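Local coordinates for protein ABC transporter (Caldanaerobius, PDB 4G68) that probably binds xylan-derived oligosaccharides outside the cell as the extracellular solute-binding component of an ABC transporter, at residues Q152-L157 with T355-W360; E314-T319 with G387-W392; F43-T48 with I72-T77. All coordinates share one frame; numbering follows the deposited sequence.

Contact 1: residues Q152-L157 with T355-W360; sequences QQASVL and TGLPAW
A single antiparallel hydrogen-bonded pair, Gln152 with Leu357, joins the long strand 144-160 to the two-residue strand 357-358 in the buried interior of this solute-binding protein. Both backbone bonds of the pair are made: Gln152 N reaches Leu357 O at 2.7 Å, and Leu357 N reaches Gln152 O at the longer 3.3 Å. The two side chains leave the same face of the sheet and touch near their bases, Gln152 CG 3.7 Å from Leu357 CB, before they part, Gln152 reaching along to Pro358 and Leu357 to Ala154. Gln152 has an unusual first torsion, chi1 23°, and then extends, which carries its amide along the short strand; NE2 gives a weak, bent bond to Pro358 O, 3.2 Å away. On the same face Leu357 CD1 rests on Ala154 CB at 3.6 Å. Helix 372-382 packs against this apolar pair through Glu374 and Val382, while Pro358 touches Ser347 of helix 332-353. The chemistry is thus mixed: two main-chain bonds set the pairing, the methyl contact adds a small apolar patch, and the amide of Gln152 probably contributes little more than a loose polar tie to the carbonyl of Pro358.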
ATOM      1  N   GLN C 152      -1.360   7.157  -4.470  1.00 24.25           N
ATOM      2  CA  GLN C 152      -0.881   6.040  -5.214  1.00 22.95           C
ATOM      3  C   GLN C 152       0.133   5.348  -4.370  1.00 22.68           C
ATOM      4  O   GLN C 152       0.818   5.982  -3.585  1.00 23.09           O
ATOM      5  CB  GLN C 152      -0.286   6.391  -6.584  1.00 27.60           C
ATOM      6  CG  GLN C 152       0.234   7.786  -6.807  1.00 27.15           C
ATOM      7  CD  GLN C 152       0.812   7.978  -8.223  1.00 27.85           C
ATOM      8  OE1 GLN C 152       1.662   7.195  -8.695  1.00 23.27           O
ATOM      9  NE2 GLN C 152       0.330   9.026  -8.916  1.00 23.49           N
ATOM     10  N   GLN C 153       0.185   4.023  -4.503  1.00 19.55           N
ATOM     11  CA  GLN C 153       1.202   3.247  -3.782  1.00 18.41           C
ATOM     12  C   GLN C 153       2.313   2.793  -4.717  1.00 21.13           C
ATOM     13  O   GLN C 153       2.149   2.759  -5.977  1.00 20.21           O
ATOM     14  CB  GLN C 153       0.528   1.977  -3.131  1.00 18.66           C
ATOM     15  CG  GLN C 153      -0.614   2.316  -2.087  1.00 17.27           C
ATOM     16  CD  GLN C 153      -1.274   1.072  -1.414  1.00 17.19           C
ATOM     17  OE1 GLN C 153      -0.973  -0.057  -1.745  1.00 20.81           O
ATOM     18  NE2 GLN C 153      -2.196   1.292  -0.498  1.00 15.80           N
ATOM     19  N   ALA C 154       3.453   2.431  -4.111  1.00 20.63           N
ATOM     20  CA  ALA C 154       4.561   1.866  -4.852  1.00 20.10           C
ATOM     21  C   ALA C 154       5.348   1.036  -3.848  1.00 18.82           C
ATOM     22  O   ALA C 154       5.423   1.410  -2.657  1.00 20.58           O
ATOM     23  CB  ALA C 154       5.420   2.997  -5.431  1.00 17.85           C
ATOM     24  N   SER C 155       5.906  -0.079  -4.321  1.00 17.29           N
ATOM     25  CA  SER C 155       6.765  -0.932  -3.432  1.00 19.79           C
ATOM     26  C   SER C 155       8.142  -0.323  -3.228  1.00 19.01           C
ATOM     27  O   SER C 155       8.795   0.067  -4.226  1.00 20.96           O
ATOM     28  CB  SER C 155       6.907  -2.357  -3.990  1.00 19.15           C
ATOM     29  OG  SER C 155       7.145  -2.361  -5.424  1.00 18.56           O
ATOM     30  N   VAL C 156       8.657  -0.369  -1.990  1.00 16.79           N
ATOM     31  CA  VAL C 156       9.957   0.250  -1.728  1.00 19.48           C
ATOM     32  C   VAL C 156      10.790  -0.659  -0.839  1.00 21.65           C
ATOM     33  O   VAL C 156      10.260  -1.158   0.146  1.00 18.91           O
ATOM     34  CB  VAL C 156       9.790   1.570  -0.948  1.00 17.37           C
ATOM     35  CG1 VAL C 156      11.147   2.217  -0.614  1.00 19.75           C
ATOM     36  CG2 VAL C 156       8.927   2.545  -1.747  1.00 19.09           C
ATOM     37  N   LEU C 157      12.102  -0.814  -1.174  1.00 19.51           N
ATOM     38  CA  LEU C 157      13.082  -1.347  -0.233  1.00 18.59           C
ATOM     39  C   LEU C 157      13.721  -0.147   0.472  1.00 18.80           C
ATOM     40  O   LEU C 157      14.377   0.704  -0.157  1.00 19.33           O
ATOM     41  CB  LEU C 157      14.118  -2.277  -0.935  1.00 18.02           C
ATOM     42  CG  LEU C 157      15.294  -2.879  -0.113  1.00 17.26           C
ATOM     43  CD1 LEU C 157      14.846  -3.702   1.094  1.00 19.46           C
ATOM     44  CD2 LEU C 157      16.203  -3.688  -1.028  1.00 17.90           C
ATOM     45  N   THR C 355       3.331   9.972   3.774  1.00 21.97           N
ATOM     46  CA  THR C 355       2.321   8.950   4.087  1.00 23.19           C
ATOM     47  C   THR C 355       1.709   8.360   2.821  1.00 23.59           C
ATOM     48  O   THR C 355       1.039   7.316   2.871  1.00 20.46           O
ATOM     49  CB  THR C 355       1.134   9.501   4.936  1.00 23.82           C
ATOM     50  OG1 THR C 355       0.596  10.704   4.336  1.00 22.92           O
ATOM     51  CG2 THR C 355       1.532   9.714   6.372  1.00 22.88           C
ATOM     52  N   GLY C 356       1.903   9.050   1.696  1.00 22.84           N
ATOM     53  CA  GLY C 356       1.517   8.494   0.402  1.00 23.84           C
ATOM     54  C   GLY C 356       2.223   9.124  -0.790  1.00 23.21           C
ATOM     55  O   GLY C 356       3.079  10.000  -0.612  1.00 19.10           O
ATOM     56  N   LEU C 357       1.909   8.623  -1.983  1.00 22.19           N
ATOM     57  CA  LEU C 357       2.291   9.293  -3.229  1.00 22.62           C
ATOM     58  C   LEU C 357       1.059  10.035  -3.803  1.00 22.19           C
ATOM     59  O   LEU C 357      -0.023   9.417  -3.924  1.00 22.97           O
ATOM     60  CB  LEU C 357       2.816   8.273  -4.217  1.00 21.36           C
ATOM     61  CG  LEU C 357       4.180   7.704  -3.822  1.00 24.99           C
ATOM     62  CD1 LEU C 357       4.373   6.340  -4.475  1.00 25.06           C
ATOM     63  CD2 LEU C 357       5.323   8.700  -4.139  1.00 26.63           C
ATOM     64  N   PRO C 358       1.204  11.349  -4.142  1.00 22.53           N
ATOM     65  CA  PRO C 358       0.025  12.159  -4.474  1.00 19.85           C
ATOM     66  C   PRO C 358      -0.634  11.714  -5.769  1.00 21.06           C
ATOM     67  O   PRO C 358       0.070  11.370  -6.763  1.00 21.82           O
ATOM     68  CB  PRO C 358       0.610  13.582  -4.641  1.00 21.67           C
ATOM     69  CG  PRO C 358       2.070  13.390  -4.991  1.00 20.66           C
ATOM     70  CD  PRO C 358       2.450  12.173  -4.143  1.00 22.53           C
ATOM     71  N   ALA C 359      -1.967  11.689  -5.785  1.00 21.01           N
ATOM     72  CA  ALA C 359      -2.697  11.470  -7.047  1.00 20.68           C
ATOM     73  C   ALA C 359      -3.065  12.766  -7.722  1.00 22.57           C
ATOM     74  O   ALA C 359      -3.303  12.789  -8.959  1.00 22.39           O
ATOM     75  CB  ALA C 359      -3.964  10.624  -6.873  1.00 20.81           C
ATOM     76  N   TRP C 360      -3.138  13.834  -6.928  1.00 21.03           N
ATOM     77  CA  TRP C 360      -3.510  15.143  -7.470  1.00 23.35           C
ATOM     78  C   TRP C 360      -2.256  15.854  -7.851  1.00 25.44           C
ATOM     79  O   TRP C 360      -1.186  15.542  -7.304  1.00 23.80           O
ATOM     80  CB  TRP C 360      -4.217  15.976  -6.429  1.00 24.87           C
ATOM     81  CG  TRP C 360      -5.608  15.474  -6.140  1.00 25.53           C
ATOM     82  CD1 TRP C 360      -5.974  14.221  -5.615  1.00 22.08           C
ATOM     83  CD2 TRP C 360      -6.871  16.165  -6.425  1.00 25.09           C
ATOM     84  NE1 TRP C 360      -7.347  14.119  -5.507  1.00 22.65           N
ATOM     85  CE2 TRP C 360      -7.948  15.239  -6.013  1.00 23.99           C
ATOM     86  CE3 TRP C 360      -7.221  17.412  -7.001  1.00 23.68           C
ATOM     87  CZ2 TRP C 360      -9.294  15.590  -6.115  1.00 23.95           C
ATOM     88  CZ3 TRP C 360      -8.581  17.733  -7.099  1.00 22.27           C
ATOM     89  CH2 TRP C 360      -9.593  16.848  -6.661  1.00 20.66           C
TER

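Contact 2: residues E314-T319 with G387-W392; sequences EYIGGT and GSVPAW
Tyr315 and Ser388 face each other in a short parallel beta pairing, in which residues 314-317 of the chain entering strand 317-325 run beside the small strand 388-389. Three backbone bonds hold it: Tyr315 N to Gly387 O at 3.2 Å, Val389 N to Tyr315 O at 3.2 Å, and Gly317 N to Val389 O at 2.9 Å. The last donor stands well above the carbonyl plane of Val389, 48° out of it, where the chain turns a corner at Ile316.

On one face of the pairing the Tyr315 ring turns so that one of its sides meets Ser388 CB; its first torsion, chi1 67°, places CG between the backbone N and the carbonyl carbon and brings the ring there. On the other face Ile316 and Val389 lie side by side and point the same way, with Ile316 CD1 3.9 Å from Val389 CG1. The other branch of Ile316 turns to the next residues along, CG2 lying 4.1 Å from Ala391 CB.

Further out, helix 201-215 backs Ile316 through Asp208 and Leu212, and helix 217-224 meets Val389 through Thr220 and Arg221. Ala391 is the N-cap residue of helix 392-395, whose first residue, Trp392, gives its backbone N-H to Asp208 and stacks its ring on that of His404. On the Tyr315 face the contact is of the CH-pi kind: Ser388 CB sits 3.6 Å from the centroid of the Tyr315 ring, only 8° off the ring normal.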
ATOM      1  N   GLU C 314       9.294  -2.823 -12.971  1.00 25.16           N
ATOM      2  CA  GLU C 314       7.900  -3.065 -12.563  1.00 25.62           C
ATOM      3  C   GLU C 314       7.802  -2.995 -11.050  1.00 25.49           C
ATOM      4  O   GLU C 314       8.695  -3.456 -10.330  1.00 24.07           O
ATOM      5  CB  GLU C 314       7.375  -4.436 -13.052  1.00 25.33           C
ATOM      6  CG  GLU C 314       7.625  -4.791 -14.526  1.00 25.38           C
ATOM      7  CD  GLU C 314       7.187  -6.209 -14.900  1.00 25.10           C
ATOM      8  OE1 GLU C 314       7.076  -7.064 -14.016  1.00 20.84           O
ATOM      9  OE2 GLU C 314       6.885  -6.489 -16.094  1.00 24.82           O
ATOM     10  N   TYR C 315       6.680  -2.459 -10.567  1.00 26.58           N
ATOM     11  CA  TYR C 315       6.465  -2.348  -9.135  1.00 23.78           C
ATOM     12  C   TYR C 315       5.082  -2.787  -8.699  1.00 23.99           C
ATOM     13  O   TYR C 315       4.149  -2.824  -9.516  1.00 22.42           O
ATOM     14  CB  TYR C 315       6.816  -0.940  -8.656  1.00 21.58           C
ATOM     15  CG  TYR C 315       5.930   0.171  -9.142  1.00 24.09           C
ATOM     16  CD1 TYR C 315       6.195   0.852 -10.337  1.00 20.19           C
ATOM     17  CD2 TYR C 315       4.851   0.594  -8.352  1.00 20.14           C
ATOM     18  CE1 TYR C 315       5.387   1.916 -10.768  1.00 22.67           C
ATOM     19  CE2 TYR C 315       4.007   1.629  -8.776  1.00 22.44           C
ATOM     20  CZ  TYR C 315       4.267   2.291  -9.976  1.00 24.25           C
ATOM     21  OH  TYR C 315       3.456   3.338 -10.336  1.00 20.95           O
ATOM     22  N   ILE C 316       4.987  -3.231  -7.447  1.00 22.74           N
ATOM     23  CA  ILE C 316       3.697  -3.472  -6.835  1.00 23.89           C
ATOM     24  C   ILE C 316       3.216  -2.102  -6.341  1.00 22.84           C
ATOM     25  O   ILE C 316       3.926  -1.385  -5.609  1.00 23.62           O
ATOM     26  CB  ILE C 316       3.824  -4.487  -5.662  1.00 25.07           C
ATOM     27  CG1 ILE C 316       4.318  -5.856  -6.165  1.00 22.91           C
ATOM     28  CG2 ILE C 316       2.539  -4.557  -4.803  1.00 27.46           C
ATOM     29  CD1 ILE C 316       3.237  -6.693  -6.830  1.00 28.28           C
ATOM     30  N   GLY C 317       2.008  -1.719  -6.726  1.00 24.22           N
ATOM     31  CA  GLY C 317       1.393  -0.485  -6.196  1.00 21.35           C
ATOM     32  C   GLY C 317       0.422   0.034  -7.313  1.00 24.45           C
ATOM     33  O   GLY C 317      -0.192  -0.758  -8.051  1.00 22.12           O
ATOM     34  N   GLY C 318       0.268   1.357  -7.486  1.00 24.12           N
ATOM     35  CA  GLY C 318      -0.749   1.877  -8.460  1.00 23.55           C
ATOM     36  C   GLY C 318      -1.597   2.930  -7.752  1.00 23.32           C
ATOM     37  O   GLY C 318      -1.399   3.161  -6.551  1.00 26.79           O
ATOM     38  N   THR C 319      -2.523   3.561  -8.477  1.00 24.56           N
ATOM     39  CA  THR C 319      -3.381   4.602  -7.885  1.00 22.87           C
ATOM     40  C   THR C 319      -4.591   3.918  -7.249  1.00 24.45           C
ATOM     41  O   THR C 319      -5.573   3.599  -7.901  1.00 23.71           O
ATOM     42  CB  THR C 319      -3.813   5.668  -8.895  1.00 22.53           C
ATOM     43  OG1 THR C 319      -2.651   6.241  -9.491  1.00 19.62           O
ATOM     44  CG2 THR C 319      -4.684   6.770  -8.197  1.00 21.00           C
ATOM     45  N   GLY C 387       5.719  -1.367 -16.017  1.00 27.67           N
ATOM     46  CA  GLY C 387       4.347  -1.465 -15.547  1.00 27.20           C
ATOM     47  C   GLY C 387       4.209  -1.665 -14.030  1.00 29.83           C
ATOM     48  O   GLY C 387       5.171  -1.564 -13.271  1.00 30.74           O
ATOM     49  N   SER C 388       2.990  -1.959 -13.574  1.00 28.69           N
ATOM     50  CA  SER C 388       2.776  -2.080 -12.159  1.00 28.36           C
ATOM     51  C   SER C 388       1.438  -2.737 -11.997  1.00 28.54           C
ATOM     52  O   SER C 388       0.641  -2.734 -12.932  1.00 26.55           O
ATOM     53  CB  SER C 388       2.773  -0.696 -11.478  1.00 29.55           C
ATOM     54  OG  SER C 388       1.553   0.013 -11.769  1.00 29.68           O
ATOM     55  N   VAL C 389       1.213  -3.286 -10.808  1.00 25.39           N
ATOM     56  CA  VAL C 389      -0.024  -4.001 -10.475  1.00 22.79           C
ATOM     57  C   VAL C 389      -0.246  -3.878  -8.969  1.00 23.24           C
ATOM     58  O   VAL C 389       0.720  -3.914  -8.200  1.00 19.89           O
ATOM     59  CB  VAL C 389       0.065  -5.487 -10.920  1.00 22.92           C
ATOM     60  CG1 VAL C 389       1.042  -6.288 -10.038  1.00 21.98           C
ATOM     61  CG2 VAL C 389      -1.339  -6.108 -11.009  1.00 24.76           C
ATOM     62  N   PRO C 390      -1.503  -3.656  -8.523  1.00 25.20           N
ATOM     63  CA  PRO C 390      -1.697  -3.490  -7.047  1.00 22.05           C
ATOM     64  C   PRO C 390      -1.402  -4.756  -6.253  1.00 22.14           C
ATOM     65  O   PRO C 390      -1.382  -5.863  -6.819  1.00 25.09           O
ATOM     66  CB  PRO C 390      -3.196  -3.121  -6.922  1.00 25.10           C
ATOM     67  CG  PRO C 390      -3.574  -2.548  -8.286  1.00 22.33           C
ATOM     68  CD  PRO C 390      -2.749  -3.360  -9.275  1.00 23.69           C
ATOM     69  N   ALA C 391      -1.199  -4.603  -4.963  1.00 19.89           N
ATOM     70  CA  ALA C 391      -1.009  -5.752  -4.049  1.00 18.77           C
ATOM     71  C   ALA C 391      -2.201  -6.674  -4.180  1.00 22.03           C
ATOM     72  O   ALA C 391      -3.368  -6.218  -4.405  1.00 22.04           O
ATOM     73  CB  ALA C 391      -0.931  -5.248  -2.642  1.00 20.03           C
ATOM     74  N   TRP C 392      -1.962  -7.980  -4.027  1.00 21.96           N
ATOM     75  CA  TRP C 392      -3.033  -8.968  -4.407  1.00 20.10           C
ATOM     76  C   TRP C 392      -4.259  -8.944  -3.512  1.00 18.72           C
ATOM     77  O   TRP C 392      -5.382  -9.297  -3.923  1.00 17.75           O
ATOM     78  CB  TRP C 392      -2.400 -10.359  -4.446  1.00 20.15           C
ATOM     79  CG  TRP C 392      -1.330 -10.551  -5.539  1.00 19.74           C
ATOM     80  CD1 TRP C 392      -0.557  -9.586  -6.195  1.00 17.93           C
ATOM     81  CD2 TRP C 392      -0.857 -11.836  -6.041  1.00 19.47           C
ATOM     82  NE1 TRP C 392       0.309 -10.174  -7.100  1.00 18.79           N
ATOM     83  CE2 TRP C 392       0.188 -11.540  -7.036  1.00 20.52           C
ATOM     84  CE3 TRP C 392      -1.205 -13.178  -5.783  1.00 20.96           C
ATOM     85  CZ2 TRP C 392       0.834 -12.548  -7.739  1.00 19.91           C
ATOM     86  CZ3 TRP C 392      -0.520 -14.165  -6.460  1.00 21.11           C
ATOM     87  CH2 TRP C 392       0.485 -13.855  -7.421  1.00 21.59           C
TER

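Contact 3: residues F43-T48 with I72-T77; sequences FWNLFT and IVESVT
Strands 40-45 and 71-76 are the two parallel strands of a beta-alpha-beta unit, and Phe43, Trp44 and Asn45 pair with Glu74, Ser75 and Val76. The backbone bonds alternate between the strands: Phe43 N to Val73 O at 3.0 Å, Ser75 N to Phe43 O at 3.0 Å, a weak one from Asn45 N to Ser75 O, and Thr77 N to Asn45 O at 3.2 Å. The strand axes stay 4.8 Å apart at closest approach.

On the face of Phe43 and Asn45, Phe43 CB meets Ile72 CG2 at 3.8 Å. Helix 52-66, the crossover of the beta-alpha-beta unit as in the alpha/beta domains of solute-binding proteins, covers this side: Ile60 touches Phe43, Trp63 touches Ile72, and Val56 and Lys57 touch Glu74. Trp44 lies on the other face, where its five-membered ring passes obliquely near Ser75 CB and the indole makes a cation-pi contact with Lys85 of helix 79-91.

Asn45 uses both ends of its amide. With chi1 66° the group stands up over the strand end, and ND2 gives a nearly straight bond (166°) to Glu74 OE1, 3.1 Å away; the carboxylate oxygen lies almost in the amide plane, though the two flat groups are turned 38° apart. OD1 accepts Phe47 N at 3.1 Å on a lone pair, closing an Asx turn just after the strand. An alanine here would lose both bonds, and would probably leave Glu74 OE1 without this donor and the turn at Phe47 less firmly held. Beyond the turn, Val76 CG2 packs under the chain, 3.8 Å from Phe47 O and against Thr48 CA.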
ATOM      1  N   PHE C  43     -17.258  11.207   7.897  1.00 27.31           N
ATOM      2  CA  PHE C  43     -16.117  10.850   7.043  1.00 27.83           C
ATOM      3  C   PHE C  43     -15.273   9.857   7.821  1.00 25.44           C
ATOM      4  O   PHE C  43     -14.866  10.170   8.944  1.00 27.78           O
ATOM      5  CB  PHE C  43     -15.310  12.115   6.745  1.00 26.48           C
ATOM      6  CG  PHE C  43     -13.969  11.866   6.101  1.00 26.57           C
ATOM      7  CD1 PHE C  43     -13.839  11.023   4.978  1.00 27.54           C
ATOM      8  CD2 PHE C  43     -12.818  12.504   6.618  1.00 26.98           C
ATOM      9  CE1 PHE C  43     -12.606  10.811   4.397  1.00 25.79           C
ATOM     10  CE2 PHE C  43     -11.581  12.288   6.025  1.00 26.42           C
ATOM     11  CZ  PHE C  43     -11.484  11.457   4.908  1.00 25.32           C
ATOM     12  N   TRP C  44     -15.081   8.647   7.275  1.00 23.21           N
ATOM     13  CA  TRP C  44     -14.189   7.684   7.913  1.00 24.42           C
ATOM     14  C   TRP C  44     -12.876   7.559   7.167  1.00 24.65           C
ATOM     15  O   TRP C  44     -12.865   7.554   5.939  1.00 22.67           O
ATOM     16  CB  TRP C  44     -14.809   6.292   8.000  1.00 27.45           C
ATOM     17  CG  TRP C  44     -16.104   6.199   8.821  1.00 29.51           C
ATOM     18  CD1 TRP C  44     -16.750   7.198   9.555  1.00 29.43           C
ATOM     19  CD2 TRP C  44     -16.936   4.996   9.003  1.00 30.21           C
ATOM     20  NE1 TRP C  44     -17.911   6.712  10.154  1.00 28.52           N
ATOM     21  CE2 TRP C  44     -18.068   5.397   9.876  1.00 30.33           C
ATOM     22  CE3 TRP C  44     -16.859   3.681   8.547  1.00 29.21           C
ATOM     23  CZ2 TRP C  44     -19.072   4.511  10.228  1.00 30.77           C
ATOM     24  CZ3 TRP C  44     -17.885   2.789   8.918  1.00 32.42           C
ATOM     25  CH2 TRP C  44     -18.963   3.199   9.742  1.00 32.13           C
ATOM     26  N   ASN C  45     -11.773   7.423   7.915  1.00 23.73           N
ATOM     27  CA  ASN C  45     -10.436   7.167   7.327  1.00 26.25           C
ATOM     28  C   ASN C  45      -9.549   6.375   8.300  1.00 25.95           C
ATOM     29  O   ASN C  45      -9.966   6.101   9.449  1.00 24.86           O
ATOM     30  CB  ASN C  45      -9.768   8.476   6.856  1.00 27.34           C
ATOM     31  CG  ASN C  45      -9.443   9.405   8.008  1.00 23.01           C
ATOM     32  OD1 ASN C  45      -8.417   9.232   8.682  1.00 25.93           O
ATOM     33  ND2 ASN C  45     -10.322  10.369   8.262  1.00 26.72           N
ATOM     34  N   LEU C  46      -8.351   5.997   7.844  1.00 25.38           N
ATOM     35  CA  LEU C  46      -7.466   5.148   8.651  1.00 26.19           C
ATOM     36  C   LEU C  46      -6.159   5.834   9.094  1.00 27.65           C
ATOM     37  O   LEU C  46      -5.237   5.157   9.617  1.00 24.33           O
ATOM     38  CB  LEU C  46      -7.163   3.831   7.946  1.00 25.20           C
ATOM     39  CG  LEU C  46      -6.435   3.857   6.597  1.00 27.28           C
ATOM     40  CD1 LEU C  46      -5.212   4.774   6.561  1.00 26.77           C
ATOM     41  CD2 LEU C  46      -6.022   2.447   6.183  1.00 26.07           C
ATOM     42  N   PHE C  47      -6.083   7.164   8.915  1.00 28.29           N
ATOM     43  CA  PHE C  47      -4.877   7.938   9.301  1.00 29.17           C
ATOM     44  C   PHE C  47      -4.658   8.142  10.813  1.00 31.57           C
ATOM     45  O   PHE C  47      -4.869   9.235  11.383  1.00 29.07           O
ATOM     46  CB  PHE C  47      -4.803   9.258   8.543  1.00 30.99           C
ATOM     47  CG  PHE C  47      -4.552   9.085   7.080  1.00 30.49           C
ATOM     48  CD1 PHE C  47      -3.288   8.748   6.603  1.00 31.70           C
ATOM     49  CD2 PHE C  47      -5.589   9.251   6.167  1.00 31.81           C
ATOM     50  CE1 PHE C  47      -3.074   8.589   5.233  1.00 32.34           C
ATOM     51  CE2 PHE C  47      -5.382   9.071   4.807  1.00 32.19           C
ATOM     52  CZ  PHE C  47      -4.113   8.748   4.336  1.00 29.88           C
ATOM     53  N   THR C  48      -4.160   7.084  11.437  1.00 31.48           N
ATOM     54  CA  THR C  48      -4.120   6.982  12.893  1.00 34.59           C
ATOM     55  C   THR C  48      -2.823   7.490  13.527  1.00 39.69           C
ATOM     56  O   THR C  48      -2.834   8.016  14.645  1.00 41.22           O
ATOM     57  CB  THR C  48      -4.378   5.530  13.302  1.00 32.54           C
ATOM     58  OG1 THR C  48      -4.205   5.391  14.703  1.00 37.65           O
ATOM     59  CG2 THR C  48      -3.448   4.572  12.579  1.00 29.00           C
ATOM     60  N   ILE C  72     -18.207  18.632   8.701  1.00 36.11           N
ATOM     61  CA  ILE C  72     -17.743  17.241   8.649  1.00 34.72           C
ATOM     62  C   ILE C  72     -17.313  16.798  10.037  1.00 35.34           C
ATOM     63  O   ILE C  72     -16.683  17.576  10.777  1.00 35.11           O
ATOM     64  CB  ILE C  72     -16.530  17.110   7.690  1.00 38.39           C
ATOM     65  CG1 ILE C  72     -16.887  17.610   6.275  1.00 38.28           C
ATOM     66  CG2 ILE C  72     -15.949  15.689   7.700  1.00 35.44           C
ATOM     67  CD1 ILE C  72     -15.700  17.816   5.344  1.00 40.79           C
ATOM     68  N   VAL C  73     -17.642  15.554  10.377  1.00 34.31           N
ATOM     69  CA  VAL C  73     -17.164  14.917  11.601  1.00 36.57           C
ATOM     70  C   VAL C  73     -16.517  13.619  11.146  1.00 36.04           C
ATOM     71  O   VAL C  73     -17.062  12.929  10.294  1.00 33.81           O
ATOM     72  CB  VAL C  73     -18.322  14.659  12.610  1.00 36.95           C
ATOM     73  CG1 VAL C  73     -17.867  13.777  13.767  1.00 34.47           C
ATOM     74  CG2 VAL C  73     -18.937  15.988  13.097  1.00 31.64           C
ATOM     75  N   GLU C  74     -15.336  13.315  11.676  1.00 35.42           N
ATOM     76  CA  GLU C  74     -14.622  12.110  11.260  1.00 35.78           C
ATOM     77  C   GLU C  74     -14.621  11.046  12.334  1.00 37.24           C
ATOM     78  O   GLU C  74     -14.769  11.346  13.515  1.00 38.26           O
ATOM     79  CB  GLU C  74     -13.180  12.457  10.814  1.00 37.27           C
ATOM     80  CG  GLU C  74     -12.307  13.036  11.926  1.00 35.13           C
ATOM     81  CD  GLU C  74     -10.814  13.041  11.612  1.00 33.28           C
ATOM     82  OE1 GLU C  74     -10.351  12.240  10.766  1.00 30.99           O
ATOM     83  OE2 GLU C  74     -10.099  13.847  12.258  1.00 33.20           O
ATOM     84  N   SER C  75     -14.458   9.795  11.932  1.00 33.25           N
ATOM     85  CA  SER C  75     -14.110   8.756  12.876  1.00 32.81           C
ATOM     86  C   SER C  75     -12.903   7.975  12.298  1.00 34.10           C
ATOM     87  O   SER C  75     -12.926   7.506  11.154  1.00 29.46           O
ATOM     88  CB  SER C  75     -15.337   7.884  13.211  1.00 34.22           C
ATOM     89  OG  SER C  75     -14.970   6.576  13.702  1.00 35.94           O
ATOM     90  N   VAL C  76     -11.827   7.897  13.085  1.00 35.44           N
ATOM     91  CA  VAL C  76     -10.579   7.289  12.613  1.00 32.99           C
ATOM     92  C   VAL C  76     -10.352   5.899  13.228  1.00 34.16           C
ATOM     93  O   VAL C  76     -10.538   5.698  14.430  1.00 27.61           O
ATOM     94  CB  VAL C  76      -9.393   8.250  12.827  1.00 35.87           C
ATOM     95  CG1 VAL C  76      -9.418   8.864  14.213  1.00 34.75           C
ATOM     96  CG2 VAL C  76      -8.071   7.582  12.532  1.00 32.54           C
ATOM     97  N   THR C  77      -9.972   4.941  12.381  1.00 30.69           N
ATOM     98  CA  THR C  77      -9.821   3.550  12.795  1.00 32.17           C
ATOM     99  C   THR C  77      -8.546   3.026  12.199  1.00 31.40           C
ATOM    100  O   THR C  77      -8.275   3.291  11.026  1.00 27.08           O
ATOM    101  CB  THR C  77     -10.992   2.683  12.274  1.00 33.89           C
ATOM    102  OG1 THR C  77     -12.242   3.286  12.652  1.00 35.66           O
ATOM    103  CG2 THR C  77     -10.894   1.244  12.832  1.00 35.35           C
TER

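Overall arrangement
Contacts 1 and 2 adjoin, their centres 10 Å apart, because strands 144-160 and 317-325 are antiparallel neighbours in one sheet. Gln153 N lies 2.7 Å from Gly318 O, a probable hydrogen bond, and Ser155 OG lies 3.1 Å from Ile316 N, so the long strand bonds to 314-319 as well as to 355-360. Along the chain the segments of these two contacts alternate. Contact 3 is local by comparison and is complete before either of the others begins; its centre lies about 20 Å from that of contact 1 and about 26 Å from that of contact 2. It belongs to the same mixed sheet, reached through strand 98-102, which pairs with both 40-45 and 317-325.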